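OLD nuclease (Thermus scotoductus, PDB 6P74) degrades linear and supercoiled double-stranded DNA in the 5'-3' direction, nicks circular DNA, and has a DNA-stimulated ATPase activity. Local coordinates at residues 9-14 / 34-39; 43-48 / 131-136; 71-76 / 87-92; 135-140 / 272-277. One frame throughout, in Å; residues are numbered along the deposited sequence.

Interaction 1: 9-14 / 34-39; sequences NFRCLE and KTTILR. With SO4 (sulfate ion), chain D.
Thr36 pushes its methyl group into the turn formed by Phe10, Arg11, Cys12 and Leu13. This is the tight part of the contact. OG1 stands beside the backbone N (chi1 -59°), which puts CG2 anti to that N and turned toward Leu13, within 3.5 Å of Leu13 CD1. The two side chains run antiparallel, each passing the other's flank. Phe10 CD2 closes another flank, 3.8 Å from Thr36 CG2. On the OG1 branch, Cys12 SG lies 3.8 Å from Thr36 OG1. The turn is type II', and Leu13 sits across from Asn9 and Phe10 together, a G1 beta bulge.

The loose part is polar and watery. One water takes a hydrogen bond from Arg11 NH1 (2.8 Å) in the guanidinium plane and is also bonded to Thr36 OG1 (2.9 Å). Phe10 CZ lies over one face of that guanidinium. Arg11 NH1 is 4.4 Å from Arg39 NE, but each arginine has an acid: Asp60 for Arg11, Glu276 for Arg39.

Helix 34-45 starts at the P-loop, where the amides of Gly31 and Gly33 bind a sulfate. The hairpin of strands 2-10 and 13-19 packs on this helix, and strands 23-27, 272-276 and 304-308 also touch it.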
loop_
_atom_site.group_PDB
_atom_site.type_symbol
_atom_site.label_atom_id
_atom_site.label_comp_id
_atom_site.label_asym_id
_atom_site.label_seq_id
_atom_site.Cartn_x
_atom_site.Cartn_y
_atom_site.Cartn_z
ATOM N N ASN A 9 12.735 9.614 -9.135
ATOM C CA ASN A 9 12.499 8.280 -9.672
ATOM C C ASN A 9 11.733 7.368 -8.718
ATOM O O ASN A 9 11.792 6.132 -8.852
ATOM C CB ASN A 9 13.826 7.628 -10.086
ATOM C CG ASN A 9 14.496 8.365 -11.234
ATOM O OD1 ASN A 9 13.837 8.761 -12.194
ATOM N ND2 ASN A 9 15.804 8.558 -11.138
ATOM N N PHE A 10 10.985 7.931 -7.765
ATOM C CA PHE A 10 10.254 7.140 -6.780
ATOM C C PHE A 10 8.763 7.137 -7.137
ATOM O O PHE A 10 8.082 8.159 -7.003
ATOM C CB PHE A 10 10.500 7.679 -5.372
ATOM C CG PHE A 10 9.721 6.963 -4.316
ATOM C CD1 PHE A 10 9.917 5.605 -4.094
ATOM C CD2 PHE A 10 8.775 7.639 -3.556
ATOM C CE1 PHE A 10 9.191 4.933 -3.135
ATOM C CE2 PHE A 10 8.049 6.976 -2.588
ATOM C CZ PHE A 10 8.259 5.621 -2.375
ATOM N N ARG A 11 8.258 5.980 -7.577
ATOM C CA ARG A 11 6.876 5.835 -8.031
ATOM C C ARG A 11 6.542 6.879 -9.094
ATOM O O ARG A 11 7.197 6.930 -10.140
ATOM C CB ARG A 11 5.918 5.897 -6.837
ATOM C CG ARG A 11 5.989 4.628 -5.990
ATOM C CD ARG A 11 5.330 4.770 -4.627
ATOM N NE ARG A 11 5.803 3.742 -3.692
ATOM C CZ ARG A 11 5.268 3.506 -2.495
ATOM N NH1 ARG A 11 4.223 4.214 -2.074
ATOM N NH2 ARG A 11 5.770 2.553 -1.716
ATOM N N CYS A 12 5.538 7.718 -8.849
ATOM C CA CYS A 12 5.164 8.717 -9.843
ATOM C C CYS A 12 6.037 9.968 -9.801
ATOM O O CYS A 12 5.894 10.822 -10.684
ATOM C CB CYS A 12 3.684 9.098 -9.685
ATOM S SG CYS A 12 3.190 9.706 -8.050
ATOM N N LEU A 13 6.949 10.090 -8.828
ATOM C CA LEU A 13 7.736 11.312 -8.633
ATOM C C LEU A 13 9.042 11.183 -9.402
ATOM O O LEU A 13 10.046 10.683 -8.889
ATOM C CB LEU A 13 7.988 11.565 -7.149
ATOM C CG LEU A 13 6.754 11.622 -6.242
ATOM C CD1 LEU A 13 7.145 11.908 -4.801
ATOM C CD2 LEU A 13 5.774 12.665 -6.750
ATOM N N GLU A 14 9.044 11.663 -10.647
ATOM C CA GLU A 14 10.256 11.585 -11.454
ATOM C C GLU A 14 11.341 12.491 -10.894
ATOM O O GLU A 14 12.486 12.058 -10.702
ATOM C CB GLU A 14 9.957 11.939 -12.903
ATOM C CG GLU A 14 11.203 12.081 -13.757
ATOM C CD GLU A 14 10.934 11.875 -15.236
ATOM O OE1 GLU A 14 11.752 11.190 -15.887
ATOM O OE2 GLU A 14 9.913 12.388 -15.752
ATOM N N LYS A 34 0.533 13.566 -4.255
ATOM C CA LYS A 34 0.270 14.009 -2.885
ATOM C C LYS A 34 0.759 13.014 -1.830
ATOM O O LYS A 34 1.635 13.324 -1.012
ATOM C CB LYS A 34 -1.247 14.232 -2.745
ATOM C CG LYS A 34 -1.694 15.160 -1.639
ATOM C CD LYS A 34 -3.035 15.881 -2.008
ATOM C CE LYS A 34 -4.273 14.986 -1.927
ATOM N NZ LYS A 34 -4.530 14.183 -3.164
ATOM N N THR A 35 0.177 11.813 -1.833
ATOM C CA THR A 35 0.483 10.822 -0.809
ATOM C C THR A 35 1.892 10.264 -0.983
ATOM O O THR A 35 2.547 9.911 0.004
ATOM C CB THR A 35 -0.568 9.709 -0.852
ATOM O OG1 THR A 35 -1.853 10.264 -0.543
ATOM C CG2 THR A 35 -0.253 8.618 0.149
ATOM N N THR A 36 2.376 10.206 -2.224
ATOM C CA THR A 36 3.711 9.686 -2.480
ATOM C C THR A 36 4.784 10.596 -1.888
ATOM O O THR A 36 5.815 10.115 -1.409
ATOM C CB THR A 36 3.892 9.495 -3.987
ATOM O OG1 THR A 36 2.888 8.581 -4.471
ATOM C CG2 THR A 36 5.278 8.951 -4.313
ATOM N N ILE A 37 4.556 11.913 -1.894
ATOM C CA ILE A 37 5.447 12.808 -1.162
ATOM C C ILE A 37 5.521 12.393 0.304
ATOM O O ILE A 37 6.611 12.248 0.870
ATOM C CB ILE A 37 4.995 14.273 -1.308
ATOM C CG1 ILE A 37 5.271 14.776 -2.731
ATOM C CG2 ILE A 37 5.688 15.159 -0.267
ATOM C CD1 ILE A 37 4.698 16.146 -3.032
ATOM N N LEU A 38 4.367 12.194 0.943
ATOM C CA LEU A 38 4.384 11.822 2.352
ATOM C C LEU A 38 5.092 10.487 2.569
ATOM O O LEU A 38 5.867 10.342 3.527
ATOM C CB LEU A 38 2.971 11.762 2.909
ATOM C CG LEU A 38 2.176 13.059 2.829
ATOM C CD1 LEU A 38 0.909 12.910 3.635
ATOM C CD2 LEU A 38 3.015 14.216 3.342
ATOM N N ARG A 39 4.832 9.490 1.706
ATOM C CA ARG A 39 5.458 8.180 1.900
ATOM C C ARG A 39 6.979 8.265 1.751
ATOM O O ARG A 39 7.719 7.571 2.462
ATOM C CB ARG A 39 4.871 7.154 0.932
ATOM C CG ARG A 39 3.349 7.014 1.026
ATOM C CD ARG A 39 2.871 6.162 2.210
ATOM N NE ARG A 39 2.184 4.955 1.747
ATOM C CZ ARG A 39 0.900 4.896 1.393
ATOM N NH1 ARG A 39 0.130 5.976 1.458
ATOM N NH2 ARG A 39 0.383 3.748 0.972
HETATM S S SO4 D . -1.547 10.424 -4.198
HETATM O O1 SO4 D . -1.213 11.342 -5.279
HETATM O O2 SO4 D . -1.649 11.175 -2.953
HETATM O O3 SO4 D . -2.828 9.790 -4.476
HETATM O O4 SO4 D . -0.512 9.402 -4.081
HETATM O O HOH W 1 2.561 6.316 -2.763
#

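Interaction 2: 43-48 / 131-136; sequences LVLGDV and NHARVL
Leu45 ends helix 34-45, the helix that follows the P-loop, and packs on the connection between helix 127-132 and strand 135-138. The contact thus ties the end of the P-loop helix to the start of an edge strand in the ATPase core sheet. With CG anti to the carbonyl carbon (chi1 -61°), the Leu45 side chain packs against the carbonyl oxygen of Ala133, CD1 at 3.5 Å from Ala133 O. Its other methyl, CD2, meets Ala133 CB at 3.9 Å. Val74 and Phe90 also touch this leucine. The carbonyl of Leu45 accepts the one hydrogen bond between the segments, from Val135 N at 3.0 Å. The donor is tilted 34° from the carbonyl plane. Arg134 CG also presses on Leu45 O, at 3.2 Å.

Gly46 is the first residue to leave the helical conformation, and its backbone passes beside Val135 CG2. Asp47 follows on the exposed side, where the Arg134 chain bends back over it. Arg134 NH1 also makes a weak hydrogen bond to Asn131 OD1. The meeting with Asp47 is not a salt bridge: Asp47 OD2 stays 4.7 Å from Arg134 NH2, while Asp47 CB approaches Arg134 NH2 to 3.1 Å.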
loop_
_atom_site.group_PDB
_atom_site.type_symbol
_atom_site.label_atom_id
_atom_site.label_comp_id
_atom_site.label_asym_id
_atom_site.label_seq_id
_atom_site.Cartn_x
_atom_site.Cartn_y
_atom_site.Cartn_z
ATOM N N LEU A 43 9.771 6.899 4.439
ATOM C CA LEU A 43 10.802 5.914 4.125
ATOM C C LEU A 43 12.111 6.258 4.810
ATOM O O LEU A 43 12.808 5.374 5.323
ATOM C CB LEU A 43 11.025 5.860 2.615
ATOM C CG LEU A 43 10.316 4.749 1.870
ATOM C CD1 LEU A 43 10.635 4.811 0.389
ATOM C CD2 LEU A 43 10.792 3.470 2.475
ATOM N N VAL A 44 12.471 7.539 4.799
ATOM C CA VAL A 44 13.749 7.970 5.346
ATOM C C VAL A 44 13.675 8.138 6.857
ATOM O O VAL A 44 14.627 7.810 7.577
ATOM C CB VAL A 44 14.180 9.269 4.654
ATOM C CG1 VAL A 44 15.591 9.658 5.088
ATOM C CG2 VAL A 44 14.088 9.090 3.160
ATOM N N LEU A 45 12.545 8.645 7.363
ATOM C CA LEU A 45 12.451 9.130 8.735
ATOM C C LEU A 45 11.356 8.479 9.560
ATOM O O LEU A 45 11.148 8.893 10.706
ATOM C CB LEU A 45 12.253 10.652 8.745
ATOM C CG LEU A 45 13.400 11.430 8.092
ATOM C CD1 LEU A 45 13.055 12.901 8.041
ATOM C CD2 LEU A 45 14.744 11.170 8.829
ATOM N N GLY A 46 10.643 7.497 9.012
ATOM C CA GLY A 46 9.668 6.745 9.771
ATOM C C GLY A 46 10.370 5.819 10.743
ATOM O O GLY A 46 11.593 5.831 10.888
ATOM N N ASP A 47 9.580 4.992 11.423
ATOM C CA ASP A 47 10.141 4.213 12.515
ATOM C C ASP A 47 10.678 2.847 12.074
ATOM O O ASP A 47 10.961 2.005 12.928
ATOM C CB ASP A 47 9.114 4.069 13.643
ATOM C CG ASP A 47 7.735 3.749 13.138
ATOM O OD1 ASP A 47 7.627 3.332 11.966
ATOM O OD2 ASP A 47 6.762 3.927 13.908
ATOM N N VAL A 48 10.862 2.621 10.775
ATOM C CA VAL A 48 11.524 1.426 10.263
ATOM C C VAL A 48 12.826 1.839 9.587
ATOM O O VAL A 48 12.822 2.682 8.681
ATOM C CB VAL A 48 10.628 0.650 9.282
ATOM C CG1 VAL A 48 11.474 0.005 8.178
ATOM C CG2 VAL A 48 9.862 -0.411 10.028
ATOM N N ASN A 131 17.458 9.004 14.389
ATOM C CA ASN A 131 16.375 9.299 15.322
ATOM C C ASN A 131 16.276 10.786 15.620
ATOM O O ASN A 131 15.199 11.268 15.998
ATOM C CB ASN A 131 16.550 8.528 16.619
ATOM C CG ASN A 131 16.439 7.023 16.427
ATOM O OD1 ASN A 131 16.024 6.543 15.367
ATOM N ND2 ASN A 131 16.824 6.265 17.458
ATOM N N HIS A 132 17.375 11.519 15.458
ATOM C CA HIS A 132 17.341 12.973 15.530
ATOM C C HIS A 132 16.124 13.531 14.804
ATOM O O HIS A 132 15.398 14.373 15.341
ATOM C CB HIS A 132 18.630 13.537 14.922
ATOM C CG HIS A 132 18.656 15.026 14.792
ATOM N ND1 HIS A 132 18.543 15.870 15.875
ATOM C CD2 HIS A 132 18.808 15.824 13.706
ATOM C CE1 HIS A 132 18.612 17.126 15.459
ATOM N NE2 HIS A 132 18.785 17.126 14.148
ATOM N N ALA A 133 15.891 13.063 13.577
ATOM C CA ALA A 133 14.932 13.675 12.667
ATOM C C ALA A 133 13.689 12.823 12.424
ATOM O O ALA A 133 12.931 13.116 11.491
ATOM C CB ALA A 133 15.611 13.990 11.332
ATOM N N ARG A 134 13.453 11.794 13.235
ATOM C CA ARG A 134 12.329 10.899 12.985
ATOM C C ARG A 134 10.990 11.614 13.127
ATOM O O ARG A 134 10.811 12.515 13.952
ATOM C CB ARG A 134 12.369 9.699 13.926
ATOM C CG ARG A 134 13.029 8.503 13.287
ATOM C CD ARG A 134 13.299 7.416 14.310
ATOM N NE ARG A 134 12.078 6.711 14.684
ATOM C CZ ARG A 134 11.996 5.825 15.673
ATOM N NH1 ARG A 134 13.072 5.539 16.404
ATOM N NH2 ARG A 134 10.841 5.228 15.937
ATOM N N VAL A 135 10.032 11.180 12.321
ATOM C CA VAL A 135 8.732 11.825 12.231
ATOM C C VAL A 135 7.682 10.864 12.739
ATOM O O VAL A 135 7.790 9.646 12.563
ATOM C CB VAL A 135 8.406 12.251 10.790
ATOM C CG1 VAL A 135 9.477 13.168 10.264
ATOM C CG2 VAL A 135 8.273 11.023 9.912
ATOM N N LEU A 136 6.664 11.416 13.382
ATOM C CA LEU A 136 5.442 10.666 13.628
ATOM C C LEU A 136 4.620 10.648 12.348
ATOM O O LEU A 136 4.352 11.701 11.756
ATOM C CB LEU A 136 4.643 11.296 14.765
ATOM C CG LEU A 136 5.001 10.793 16.156
ATOM C CD1 LEU A 136 4.141 11.487 17.187
ATOM C CD2 LEU A 136 4.807 9.279 16.220
#

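Interaction 3: 71-76 / 87-92; sequences EITVHF and ITAFRL
Phe76 and Phe90 meet through opposite first torsions. Phe76 CG stands between its backbone N and carbonyl carbon (chi1 55°), which folds the ring back across the neighbouring strand. Phe90 CG is anti to its carbonyl carbon (chi1 -56°). The edge of Phe76 then faces the Phe90 ring in a T-shaped pair, centroids 5.1 Å apart and planes at 64°. Phe76 CE2 is 3.7 Å from Phe90 CZ and sits over the centre of the Phe90 face. One face of Phe76 is covered by the Thr88-Ala89 peptide, and His132 meets the ring from outside the pair.

The strands run antiparallel in the sheet that flanks the nucleotide-binding core, consistent with the antiparallel beta subdomain of ABC ATPases. Val74 with Phe90 is a hydrogen-bonded pair, as is Ile72 with Leu92. Thr73-Arg91 and His75-Ala89 are non-hydrogen-bonded pairs. Helix 34-45 packs on the Ile72, Val74 and Phe90 face.

On the other face, Ala89 CB makes a CH-pi contact over the His75 ring, 4.0 Å from its centroid. A water joins His75 ND1 (2.6 Å) to Thr88 OG1 (2.8 Å), while Gln6 holds His75 NE2. Arg91 runs beside Thr73, with CG 3.3 Å from Thr73 OG1. Its salt bridge to Glu71 is long, Arg91 NE to Glu71 OE2 3.7 Å, with the oxygen well out of the guanidinium plane. Arg91 NH1 also forms a salt bridge with Glu106.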
loop_
_atom_site.group_PDB
_atom_site.type_symbol
_atom_site.label_atom_id
_atom_site.label_comp_id
_atom_site.label_asym_id
_atom_site.label_seq_id
_atom_site.Cartn_x
_atom_site.Cartn_y
_atom_site.Cartn_z
ATOM N N GLU A 71 16.066 8.136 -5.442
ATOM C CA GLU A 71 16.823 9.054 -4.589
ATOM C C GLU A 71 15.851 9.907 -3.784
ATOM O O GLU A 71 15.092 10.683 -4.364
ATOM C CB GLU A 71 17.722 9.962 -5.427
ATOM C CG GLU A 71 19.179 9.633 -5.441
ATOM C CD GLU A 71 19.979 10.730 -6.120
ATOM O OE1 GLU A 71 20.246 10.623 -7.338
ATOM O OE2 GLU A 71 20.311 11.719 -5.436
ATOM N N ILE A 72 15.891 9.800 -2.460
ATOM C CA ILE A 72 15.106 10.672 -1.597
ATOM C C ILE A 72 16.052 11.389 -0.641
ATOM O O ILE A 72 16.758 10.747 0.146
ATOM C CB ILE A 72 14.031 9.898 -0.827
ATOM C CG1 ILE A 72 13.147 9.130 -1.803
ATOM C CG2 ILE A 72 13.200 10.858 -0.030
ATOM C CD1 ILE A 72 12.369 8.018 -1.170
ATOM N N THR A 73 16.052 12.720 -0.696
ATOM C CA THR A 73 16.905 13.542 0.154
ATOM C C THR A 73 16.028 14.395 1.065
ATOM O O THR A 73 15.184 15.155 0.581
ATOM C CB THR A 73 17.825 14.430 -0.697
ATOM O OG1 THR A 73 18.603 13.621 -1.584
ATOM C CG2 THR A 73 18.758 15.236 0.188
ATOM N N VAL A 74 16.224 14.283 2.378
ATOM C CA VAL A 74 15.495 15.107 3.337
ATOM C C VAL A 74 16.482 16.023 4.046
ATOM O O VAL A 74 17.462 15.555 4.632
ATOM C CB VAL A 74 14.721 14.260 4.351
ATOM C CG1 VAL A 74 13.798 15.149 5.143
ATOM C CG2 VAL A 74 13.942 13.181 3.640
ATOM N N HIS A 75 16.224 17.326 3.995
ATOM C CA HIS A 75 17.044 18.330 4.655
ATOM C C HIS A 75 16.370 18.806 5.934
ATOM O O HIS A 75 15.142 18.889 6.017
ATOM C CB HIS A 75 17.283 19.538 3.753
ATOM C CG HIS A 75 17.877 19.204 2.424
ATOM N ND1 HIS A 75 19.138 19.621 2.048
ATOM C CD2 HIS A 75 17.374 18.522 1.368
ATOM C CE1 HIS A 75 19.384 19.209 0.817
ATOM N NE2 HIS A 75 18.331 18.539 0.382
ATOM N N PHE A 76 17.183 19.138 6.933
ATOM C CA PHE A 76 16.618 19.567 8.199
ATOM C C PHE A 76 17.523 20.591 8.869
ATOM O O PHE A 76 18.648 20.851 8.440
ATOM C CB PHE A 76 16.374 18.372 9.113
ATOM C CG PHE A 76 17.593 17.535 9.330
ATOM C CD1 PHE A 76 18.595 17.958 10.184
ATOM C CD2 PHE A 76 17.746 16.330 8.673
ATOM C CE1 PHE A 76 19.720 17.197 10.380
ATOM C CE2 PHE A 76 18.859 15.567 8.864
ATOM C CZ PHE A 76 19.850 16.001 9.724
ATOM N N ILE A 87 25.773 17.373 10.217
ATOM C CA ILE A 87 24.934 16.820 9.164
ATOM C C ILE A 87 23.637 17.602 9.089
ATOM O O ILE A 87 23.004 17.878 10.116
ATOM C CB ILE A 87 24.653 15.333 9.426
ATOM C CG1 ILE A 87 25.970 14.557 9.517
ATOM C CG2 ILE A 87 23.686 14.792 8.367
ATOM C CD1 ILE A 87 26.971 14.928 8.436
ATOM N N THR A 88 23.221 17.939 7.869
ATOM C CA THR A 88 22.004 18.714 7.646
ATOM C C THR A 88 21.014 18.014 6.719
ATOM O O THR A 88 20.008 18.624 6.334
ATOM C CB THR A 88 22.351 20.105 7.092
ATOM O OG1 THR A 88 22.727 20.001 5.714
ATOM C CG2 THR A 88 23.516 20.719 7.875
ATOM N N ALA A 89 21.260 16.757 6.353
ATOM C CA ALA A 89 20.352 16.066 5.446
ATOM C C ALA A 89 20.751 14.604 5.354
ATOM O O ALA A 89 21.894 14.238 5.622
ATOM C CB ALA A 89 20.348 16.697 4.050
ATOM N N PHE A 90 19.783 13.777 4.973
ATOM C CA PHE A 90 19.982 12.370 4.679
ATOM C C PHE A 90 19.577 12.115 3.238
ATOM O O PHE A 90 18.613 12.713 2.751
ATOM C CB PHE A 90 19.148 11.493 5.600
ATOM C CG PHE A 90 19.392 11.727 7.048
ATOM C CD1 PHE A 90 20.665 12.046 7.511
ATOM C CD2 PHE A 90 18.364 11.585 7.961
ATOM C CE1 PHE A 90 20.904 12.240 8.860
ATOM C CE2 PHE A 90 18.591 11.772 9.323
ATOM C CZ PHE A 90 19.853 12.107 9.771
ATOM N N ARG A 91 20.311 11.234 2.550
ATOM C CA ARG A 91 19.989 10.858 1.175
ATOM C C ARG A 91 19.839 9.348 1.094
ATOM O O ARG A 91 20.805 8.613 1.325
ATOM C CB ARG A 91 21.044 11.324 0.170
ATOM C CG ARG A 91 20.617 11.005 -1.250
ATOM C CD ARG A 91 21.762 10.927 -2.222
ATOM N NE ARG A 91 22.376 12.227 -2.446
ATOM C CZ ARG A 91 23.678 12.465 -2.320
ATOM N NH1 ARG A 91 24.504 11.479 -1.981
ATOM N NH2 ARG A 91 24.157 13.683 -2.548
ATOM N N LEU A 92 18.629 8.891 0.757
ATOM C CA LEU A 92 18.326 7.472 0.647
ATOM C C LEU A 92 18.327 7.105 -0.829
ATOM O O LEU A 92 17.579 7.693 -1.620
ATOM C CB LEU A 92 16.981 7.133 1.293
ATOM C CG LEU A 92 16.562 5.654 1.274
ATOM C CD1 LEU A 92 17.533 4.815 2.056
ATOM C CD2 LEU A 92 15.151 5.470 1.830
HETATM O O HOH W 2 21.024 20.612 3.515
#

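Interaction 4: 135-140 / 272-277; sequences VLFLDH and TVIIEE
This is a parallel strand pair at one border of the core ATPase sheet. Strand 135-138 is outermost within the chain, and strand 272-276 separates it from strand 304-308. The strand axes are 4.6 Å apart at an angle of 18°. The backbone bonds alternate in direction. Leu136 N donates to Thr272 O (2.9 Å), and Leu136 O receives Ile274 N (2.7 Å). Ile274 O then takes Leu138 N (2.7 Å), and Leu138 O takes Glu276 N (3.0 Å).

The side chains divide between two faces. On one, Ile274 lays its CG2 methyl over the Phe137 ring in a CH-pi contact, 3.6 Å from Phe137 CE2. Helix 34-45 covers this face through Leu38 and Ile41. Val135 CG1 lies beside the CG2 methyl of Thr272. On the other face, Leu136 lies beside Val273 and Leu138 beside Ile275. Phe260 of helix 246-266 packs on Leu138, Val273 and Ile275.

Toward the C-terminal ends of the strands the contact becomes polar. Strand 272-276 probably corresponds to the Walker B strand of ABC ATPases, with Glu276 where these usually have aspartate. Glu276 extends with CG anti to its N (chi1 -156°), which carries the carboxylate to the backbone of His140. There His140 N donates to Glu276 OE2 (3.1 Å). The His140 ring turns its edge to Glu277, CE1 lying 3.3 Å from Glu277 CB. Arg39 holds the other oxygen of Glu276 in a salt bridge. Held through both oxygens, the Glu276 carboxylate is probably restricted in rotation, beside Thr35 of the inferred ATP site.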
loop_
_atom_site.group_PDB
_atom_site.type_symbol
_atom_site.label_atom_id
_atom_site.label_comp_id
_atom_site.label_asym_id
_atom_site.label_seq_id
_atom_site.Cartn_x
_atom_site.Cartn_y
_atom_site.Cartn_z
ATOM N N VAL A 135 10.032 11.180 12.321
ATOM C CA VAL A 135 8.732 11.825 12.231
ATOM C C VAL A 135 7.682 10.864 12.739
ATOM O O VAL A 135 7.790 9.646 12.563
ATOM C CB VAL A 135 8.406 12.251 10.790
ATOM C CG1 VAL A 135 9.477 13.168 10.264
ATOM C CG2 VAL A 135 8.273 11.023 9.912
ATOM N N LEU A 136 6.664 11.416 13.382
ATOM C CA LEU A 136 5.442 10.666 13.628
ATOM C C LEU A 136 4.620 10.648 12.348
ATOM O O LEU A 136 4.352 11.701 11.756
ATOM C CB LEU A 136 4.643 11.296 14.765
ATOM C CG LEU A 136 5.001 10.793 16.156
ATOM C CD1 LEU A 136 4.141 11.487 17.187
ATOM C CD2 LEU A 136 4.807 9.279 16.220
ATOM N N PHE A 137 4.234 9.459 11.906
ATOM C CA PHE A 137 3.406 9.323 10.715
ATOM C C PHE A 137 1.994 8.902 11.116
ATOM O O PHE A 137 1.762 7.748 11.482
ATOM C CB PHE A 137 4.017 8.330 9.728
ATOM C CG PHE A 137 3.518 8.521 8.325
ATOM C CD1 PHE A 137 2.232 8.138 7.974
ATOM C CD2 PHE A 137 4.309 9.133 7.370
ATOM C CE1 PHE A 137 1.755 8.326 6.694
ATOM C CE2 PHE A 137 3.838 9.317 6.085
ATOM C CZ PHE A 137 2.548 8.912 5.750
ATOM N N LEU A 138 1.047 9.824 11.031
ATOM C CA LEU A 138 -0.366 9.503 11.246
ATOM C C LEU A 138 -1.021 9.243 9.895
ATOM O O LEU A 138 -1.537 10.156 9.247
ATOM C CB LEU A 138 -1.070 10.626 11.982
ATOM C CG LEU A 138 -1.225 10.460 13.479
ATOM C CD1 LEU A 138 0.141 10.219 14.091
ATOM C CD2 LEU A 138 -1.886 11.700 14.057
ATOM N N ASP A 139 -0.989 7.994 9.453
ATOM C CA ASP A 139 -1.682 7.642 8.225
ATOM C C ASP A 139 -3.072 7.138 8.590
ATOM O O ASP A 139 -3.455 7.106 9.759
ATOM C CB ASP A 139 -0.877 6.620 7.421
ATOM C CG ASP A 139 -1.062 5.192 7.912
ATOM O OD1 ASP A 139 -1.171 4.967 9.138
ATOM O OD2 ASP A 139 -1.094 4.286 7.053
ATOM N N HIS A 140 -3.856 6.729 7.603
ATOM C CA HIS A 140 -5.204 6.301 7.959
ATOM C C HIS A 140 -4.864 5.007 8.688
ATOM O O HIS A 140 -4.607 3.954 8.100
ATOM C CB HIS A 140 -6.112 6.282 6.751
ATOM C CG HIS A 140 -6.840 7.573 6.582
ATOM N ND1 HIS A 140 -6.317 8.627 5.865
ATOM C CD2 HIS A 140 -8.005 8.017 7.110
ATOM C CE1 HIS A 140 -7.152 9.648 5.917
ATOM N NE2 HIS A 140 -8.182 9.305 6.670
ATOM N N THR A 272 8.362 16.601 14.432
ATOM C CA THR A 272 7.699 16.613 13.144
ATOM C C THR A 272 6.651 15.519 13.065
ATOM O O THR A 272 6.945 14.344 13.310
ATOM C CB THR A 272 8.697 16.449 12.001
ATOM O OG1 THR A 272 9.594 17.565 11.996
ATOM C CG2 THR A 272 7.936 16.391 10.649
ATOM N N VAL A 273 5.445 15.913 12.669
ATOM C CA VAL A 273 4.294 15.030 12.529
ATOM C C VAL A 273 3.804 15.126 11.094
ATOM O O VAL A 273 3.646 16.224 10.558
ATOM C CB VAL A 273 3.157 15.410 13.499
ATOM C CG1 VAL A 273 2.022 14.416 13.394
ATOM C CG2 VAL A 273 3.673 15.515 14.923
ATOM N N ILE A 274 3.564 13.986 10.482
ATOM C CA ILE A 274 3.016 13.911 9.143
ATOM C C ILE A 274 1.627 13.311 9.262
ATOM O O ILE A 274 1.450 12.292 9.943
ATOM C CB ILE A 274 3.920 13.072 8.231
ATOM C CG1 ILE A 274 5.245 13.814 8.017
ATOM C CG2 ILE A 274 3.210 12.750 6.935
ATOM C CD1 ILE A 274 6.220 13.078 7.133
ATOM N N ILE A 275 0.638 13.951 8.644
ATOM C CA ILE A 275 -0.733 13.457 8.729
ATOM C C ILE A 275 -1.297 13.311 7.334
ATOM O O ILE A 275 -1.246 14.244 6.522
ATOM C CB ILE A 275 -1.627 14.352 9.597
ATOM C CG1 ILE A 275 -0.990 14.525 10.965
ATOM C CG2 ILE A 275 -2.997 13.696 9.783
ATOM C CD1 ILE A 275 -1.713 15.472 11.867
ATOM N N GLU A 276 -1.775 12.116 7.045
ATOM C CA GLU A 276 -2.532 11.828 5.838
ATOM C C GLU A 276 -3.987 12.212 6.109
ATOM O O GLU A 276 -4.668 11.533 6.883
ATOM C CB GLU A 276 -2.382 10.346 5.528
ATOM C CG GLU A 276 -2.584 9.930 4.125
ATOM C CD GLU A 276 -2.459 8.422 3.993
ATOM O OE1 GLU A 276 -1.710 7.967 3.102
ATOM O OE2 GLU A 276 -3.099 7.699 4.801
ATOM N N GLU A 277 -4.451 13.342 5.523
ATOM C CA GLU A 277 -5.843 13.793 5.605
ATOM C C GLU A 277 -6.406 14.122 6.983
ATOM O O GLU A 277 -7.439 13.576 7.385
ATOM C CB GLU A 277 -6.773 12.783 4.944
ATOM C CG GLU A 277 -7.071 13.140 3.541
ATOM C CD GLU A 277 -6.334 12.275 2.576
ATOM O OE1 GLU A 277 -6.664 11.068 2.539
ATOM O OE2 GLU A 277 -5.439 12.803 1.869
#

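Helix 34-45 connects the four contacts. Its first turns carry interaction 1 and follow the sulfate-bound P-loop, and its last turn carries interaction 2, with centres about 17 Å apart. Ile72 of interaction 3 packs on Phe10 of interaction 1 and on Val44 of interaction 2. Interactions 2 and 3 also meet where His132 CD2 approaches Phe76 CE1 at 3.7 Å. Interactions 2 and 4 share Val135 and Leu136, so the strand anchored by Leu45 goes on to pair with 272-276. Interaction 4 returns to the ATP site: Glu276 OE1 bridges to Arg39 NH1 of interaction 1 at 3.2 Å. Interactions 3 and 4 do not touch, their nearest atoms being about 7 Å apart.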